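Local coordinates for phage-like element PBSX protein XepA (Bacillus subtilis, PDB 6IA5), which is a prophage lytic cassette protein of unknown function that forms pentamers and does not seem to be involved in host cell lysis, at residues 192-206 with 245-259. Numbering follows the deposited sequence.
Sequences ALPVDGAAHLLVEVY and KAEAWAFDIKGFKEI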
# COMPACT_ATOMS: atom_id res chain seq x y z
N ALA E 192 15.59 -30.31 -21.71
CA ALA E 192 14.70 -29.38 -22.39
C ALA E 192 14.49 -28.16 -21.52
O ALA E 192 14.03 -28.27 -20.39
CB ALA E 192 13.39 -30.05 -22.71
N LEU E 193 14.83 -26.98 -22.05
CA LEU E 193 14.61 -25.73 -21.35
C LEU E 193 13.12 -25.43 -21.31
O LEU E 193 12.47 -25.41 -22.36
CB LEU E 193 15.36 -24.60 -22.08
CG LEU E 193 15.22 -23.21 -21.48
CD1 LEU E 193 16.56 -22.51 -21.46
CD2 LEU E 193 14.24 -22.38 -22.28
N PRO E 194 12.53 -25.16 -20.12
CA PRO E 194 11.15 -24.66 -20.03
C PRO E 194 11.18 -23.15 -20.24
O PRO E 194 11.84 -22.43 -19.49
CB PRO E 194 10.69 -25.01 -18.60
CG PRO E 194 11.95 -25.52 -17.88
CD PRO E 194 13.15 -25.33 -18.79
N VAL E 195 10.46 -22.68 -21.26
CA VAL E 195 10.55 -21.29 -21.68
C VAL E 195 10.04 -20.32 -20.61
O VAL E 195 10.66 -19.27 -20.40
CB VAL E 195 9.90 -21.09 -23.06
CG1 VAL E 195 9.81 -19.62 -23.44
CG2 VAL E 195 10.67 -21.86 -24.13
N ASP E 196 8.90 -20.62 -19.99
CA ASP E 196 8.46 -20.01 -18.73
C ASP E 196 8.78 -18.52 -18.64
O ASP E 196 9.57 -18.08 -17.79
CB ASP E 196 9.14 -20.65 -17.52
N GLY E 197 8.18 -17.72 -19.51
CA GLY E 197 8.37 -16.28 -19.35
C GLY E 197 9.59 -15.67 -20.04
O GLY E 197 9.71 -14.45 -20.08
N ALA E 198 10.51 -16.48 -20.59
CA ALA E 198 11.63 -15.93 -21.33
C ALA E 198 11.23 -15.64 -22.77
O ALA E 198 10.36 -16.32 -23.33
CB ALA E 198 12.85 -16.83 -21.25
N ALA E 199 11.87 -14.63 -23.38
CA ALA E 199 11.64 -14.26 -24.77
C ALA E 199 12.92 -14.49 -25.61
O ALA E 199 12.85 -14.62 -26.83
CB ALA E 199 11.22 -12.81 -24.84
N HIS E 200 14.08 -14.51 -24.95
CA HIS E 200 15.36 -14.52 -25.63
C HIS E 200 16.27 -15.57 -24.98
O HIS E 200 16.22 -15.76 -23.77
CB HIS E 200 15.96 -13.11 -25.64
CG HIS E 200 17.20 -13.00 -26.47
ND1 HIS E 200 17.15 -12.85 -27.86
CD2 HIS E 200 18.51 -13.05 -26.14
CE1 HIS E 200 18.37 -12.78 -28.34
NE2 HIS E 200 19.24 -12.91 -27.30
N LEU E 201 17.09 -16.24 -25.79
CA LEU E 201 17.99 -17.26 -25.28
C LEU E 201 19.34 -17.14 -25.99
O LEU E 201 19.39 -17.02 -27.21
CB LEU E 201 17.36 -18.64 -25.54
CG LEU E 201 18.25 -19.86 -25.30
CD1 LEU E 201 18.54 -20.08 -23.81
CD2 LEU E 201 17.65 -21.09 -25.97
N LEU E 202 20.42 -17.16 -25.20
CA LEU E 202 21.77 -17.24 -25.75
C LEU E 202 22.36 -18.59 -25.36
O LEU E 202 22.36 -18.93 -24.18
CB LEU E 202 22.61 -16.08 -25.19
CG LEU E 202 24.04 -16.04 -25.75
CD1 LEU E 202 24.03 -15.63 -27.22
CD2 LEU E 202 24.95 -15.14 -24.94
N VAL E 203 22.82 -19.36 -26.35
CA VAL E 203 23.30 -20.71 -26.13
C VAL E 203 24.77 -20.78 -26.53
O VAL E 203 25.12 -20.44 -27.66
CB VAL E 203 22.52 -21.77 -26.94
CG1 VAL E 203 23.12 -23.17 -26.73
CG2 VAL E 203 21.04 -21.80 -26.63
N GLU E 204 25.61 -21.27 -25.60
CA GLU E 204 27.02 -21.49 -25.88
C GLU E 204 27.28 -22.99 -26.09
O GLU E 204 26.79 -23.82 -25.34
CB GLU E 204 27.88 -20.96 -24.73
CG GLU E 204 29.33 -20.77 -25.17
CD GLU E 204 30.35 -20.40 -24.11
OE1 GLU E 204 29.92 -19.94 -23.02
OE2 GLU E 204 31.57 -20.58 -24.39
N VAL E 205 28.07 -23.30 -27.13
CA VAL E 205 28.49 -24.65 -27.48
C VAL E 205 30.01 -24.69 -27.33
O VAL E 205 30.71 -23.88 -27.94
CB VAL E 205 28.07 -25.00 -28.93
CG1 VAL E 205 28.53 -26.41 -29.32
CG2 VAL E 205 26.56 -24.82 -29.15
N TYR E 206 30.51 -25.61 -26.50
CA TYR E 206 31.94 -25.64 -26.21
C TYR E 206 32.35 -27.02 -25.69
O TYR E 206 31.56 -27.70 -25.03
CB TYR E 206 32.32 -24.54 -25.21
CG TYR E 206 31.63 -24.66 -23.88
CD1 TYR E 206 30.34 -24.20 -23.70
CD2 TYR E 206 32.28 -25.22 -22.78
CE1 TYR E 206 29.69 -24.30 -22.47
CE2 TYR E 206 31.65 -25.31 -21.54
CZ TYR E 206 30.35 -24.85 -21.39
OH TYR E 206 29.69 -24.94 -20.20
N LYS E 245 31.90 -25.17 -32.61
CA LYS E 245 31.92 -25.05 -31.17
C LYS E 245 32.74 -23.81 -30.83
O LYS E 245 33.25 -23.16 -31.74
CB LYS E 245 32.56 -26.30 -30.54
CG LYS E 245 34.02 -26.49 -30.89
CD LYS E 245 34.58 -27.78 -30.33
CE LYS E 245 36.00 -28.00 -30.80
NZ LYS E 245 36.72 -28.90 -29.88
N ALA E 246 32.88 -23.50 -29.53
CA ALA E 246 33.44 -22.22 -29.12
C ALA E 246 32.65 -21.10 -29.80
O ALA E 246 33.21 -20.16 -30.36
CB ALA E 246 34.94 -22.15 -29.42
N GLU E 247 31.32 -21.22 -29.76
CA GLU E 247 30.46 -20.25 -30.41
C GLU E 247 29.17 -20.12 -29.60
O GLU E 247 28.87 -20.98 -28.77
CB GLU E 247 30.23 -20.63 -31.87
CG GLU E 247 29.62 -21.99 -32.05
CD GLU E 247 29.43 -22.52 -33.46
OE1 GLU E 247 30.22 -22.20 -34.37
OE2 GLU E 247 28.47 -23.27 -33.65
N ALA E 248 28.45 -19.03 -29.83
CA ALA E 248 27.20 -18.78 -29.13
C ALA E 248 26.14 -18.36 -30.16
O ALA E 248 26.44 -17.63 -31.10
CB ALA E 248 27.38 -17.72 -28.07
N TRP E 249 24.91 -18.80 -29.91
CA TRP E 249 23.79 -18.63 -30.81
C TRP E 249 22.65 -17.96 -30.05
O TRP E 249 22.31 -18.41 -28.96
CB TRP E 249 23.36 -20.00 -31.35
CG TRP E 249 24.37 -20.65 -32.24
CD1 TRP E 249 25.45 -21.43 -31.88
CD2 TRP E 249 24.39 -20.57 -33.68
NE1 TRP E 249 26.12 -21.84 -33.01
CE2 TRP E 249 25.50 -21.33 -34.12
CE3 TRP E 249 23.57 -19.93 -34.63
CZ2 TRP E 249 25.79 -21.48 -35.48
CZ3 TRP E 249 23.87 -20.08 -35.96
CH2 TRP E 249 24.97 -20.85 -36.38
N ALA E 250 22.07 -16.92 -30.65
CA ALA E 250 20.97 -16.16 -30.07
C ALA E 250 19.66 -16.60 -30.69
O ALA E 250 19.56 -16.68 -31.92
CB ALA E 250 21.22 -14.67 -30.25
N PHE E 251 18.64 -16.85 -29.85
CA PHE E 251 17.33 -17.30 -30.33
C PHE E 251 16.23 -16.42 -29.76
O PHE E 251 16.27 -16.01 -28.60
CB PHE E 251 17.03 -18.72 -29.85
CG PHE E 251 18.01 -19.76 -30.32
CD1 PHE E 251 19.19 -19.98 -29.64
CD2 PHE E 251 17.74 -20.50 -31.46
CE1 PHE E 251 20.09 -20.94 -30.08
CE2 PHE E 251 18.64 -21.45 -31.91
CZ PHE E 251 19.81 -21.67 -31.22
N ASP E 252 15.22 -16.16 -30.59
CA ASP E 252 13.95 -15.60 -30.17
C ASP E 252 13.03 -16.77 -29.83
O ASP E 252 12.68 -17.54 -30.71
CB ASP E 252 13.36 -14.72 -31.28
CG ASP E 252 11.94 -14.23 -31.03
OD1 ASP E 252 11.44 -14.33 -29.86
OD2 ASP E 252 11.33 -13.71 -31.99
N ILE E 253 12.64 -16.89 -28.55
CA ILE E 253 11.95 -18.10 -28.14
C ILE E 253 10.51 -17.82 -27.70
O ILE E 253 9.85 -18.72 -27.17
CB ILE E 253 12.75 -18.86 -27.06
CG1 ILE E 253 12.95 -18.02 -25.79
CG2 ILE E 253 14.07 -19.37 -27.64
CD1 ILE E 253 13.56 -18.81 -24.65
N LYS E 254 10.05 -16.57 -27.89
CA LYS E 254 8.69 -16.18 -27.55
C LYS E 254 7.70 -17.14 -28.19
O LYS E 254 7.71 -17.35 -29.40
CB LYS E 254 8.36 -14.77 -28.04
CG LYS E 254 8.77 -13.62 -27.12
CD LYS E 254 8.18 -12.28 -27.53
CE LYS E 254 8.28 -11.93 -29.01
NZ LYS E 254 9.67 -11.93 -29.53
N GLY E 255 6.82 -17.73 -27.37
CA GLY E 255 5.75 -18.55 -27.92
C GLY E 255 6.05 -20.05 -27.85
O GLY E 255 5.13 -20.86 -27.99
N PHE E 256 7.32 -20.43 -27.64
CA PHE E 256 7.64 -21.85 -27.49
C PHE E 256 7.41 -22.29 -26.05
O PHE E 256 7.48 -21.48 -25.14
CB PHE E 256 9.09 -22.14 -27.91
CG PHE E 256 9.31 -22.18 -29.39
CD1 PHE E 256 8.95 -23.30 -30.14
CD2 PHE E 256 9.81 -21.07 -30.06
CE1 PHE E 256 9.13 -23.32 -31.51
CE2 PHE E 256 9.95 -21.08 -31.44
CZ PHE E 256 9.63 -22.21 -32.17
N LYS E 257 7.19 -23.60 -25.86
CA LYS E 257 7.05 -24.16 -24.53
C LYS E 257 8.41 -24.66 -24.04
O LYS E 257 8.75 -24.49 -22.87
CB LYS E 257 6.03 -25.31 -24.54
CG LYS E 257 4.60 -24.92 -24.88
CD LYS E 257 3.78 -24.53 -23.65
CE LYS E 257 2.31 -24.90 -23.71
NZ LYS E 257 1.82 -24.85 -25.10
N GLU E 258 9.20 -25.27 -24.93
CA GLU E 258 10.49 -25.80 -24.54
C GLU E 258 11.50 -25.61 -25.67
O GLU E 258 11.12 -25.56 -26.84
CB GLU E 258 10.42 -27.31 -24.28
CG GLU E 258 9.46 -27.67 -23.17
CD GLU E 258 9.40 -29.15 -22.89
OE1 GLU E 258 8.80 -29.89 -23.70
OE2 GLU E 258 9.98 -29.56 -21.88
N ILE E 259 12.78 -25.58 -25.29
CA ILE E 259 13.87 -25.50 -26.26
C ILE E 259 14.81 -26.67 -26.02
O ILE E 259 15.18 -26.96 -24.88
CB ILE E 259 14.61 -24.14 -26.16
CG1 ILE E 259 13.68 -22.94 -26.39
CG2 ILE E 259 15.83 -24.12 -27.08
CD1 ILE E 259 12.99 -22.92 -27.73
O HOH W 1 7.86 -16.66 -24.35
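Leu-201 and Phe-251 form a hydrogen-bonded antiparallel pair, and their side chains leave the sheet together on one face, flank to flank. The strands 200-206 and 247-252 run at 159° to each other. Leu-201 CD2 reaches Phe-251 CD1 at 4.1 Å. The Leu-201 and Ile-259 side chains run past one another in opposing senses, Leu-201 CD2 meeting Ile-259 CG2 at 3.7 Å. Phe-251 has chi1 -61°, with CG beside its own backbone N. This brings Phe-251 CE1 within 3.7 Å of Val-203 CG2, at the next hydrogen-bonded pair.

Ile-253 links this layer to the turns. Its CG1 sits between backbone N and carbonyl carbon (chi1 61°), and its CD1 lies among Leu-201 CB, Ala-198 CB and Val-195 CG1. Ile-253 CD1 is 3.9 Å from Leu-201 CB. Val-195 packs against the Phe-256 end of the 253-256 turn, with CG2 near Phe-256 CB and Ile-259 CG1. Its N-H makes a nearly straight bond to Lys-257 O, from above the carbonyl plane.

On the other face, Ala-250 CB meets the His-200 ring obliquely, 3.9 Å from His-200 CE1. Asp-252 OD1 closes an Asx turn by accepting from Lys-254 N. In the conformer given, Lys-254 NZ makes a salt bridge to Asp-252 OD1 at 3.0 Å, from the opposite face of the carboxylate. Back on the Leu-201 face, at the other end of the strand pair, Trp-249 NE1 donates in its ring plane to Glu-247 OE2, 2.8 Å away. That oxygen also bonds to Thr-242.

Strand 271-278 pairs with the other edge of strand 200-206, and a classic bulge at Ala-199 and His-200 faces Val-278. Phe-216 meets Phe-251 edge-to-face inside the C-terminal beta domain. One neighbouring subunit packs on His-200 and Leu-202, and another reaches Lys-254 and Phe-256. Strand 225-232 borders strand 247-252.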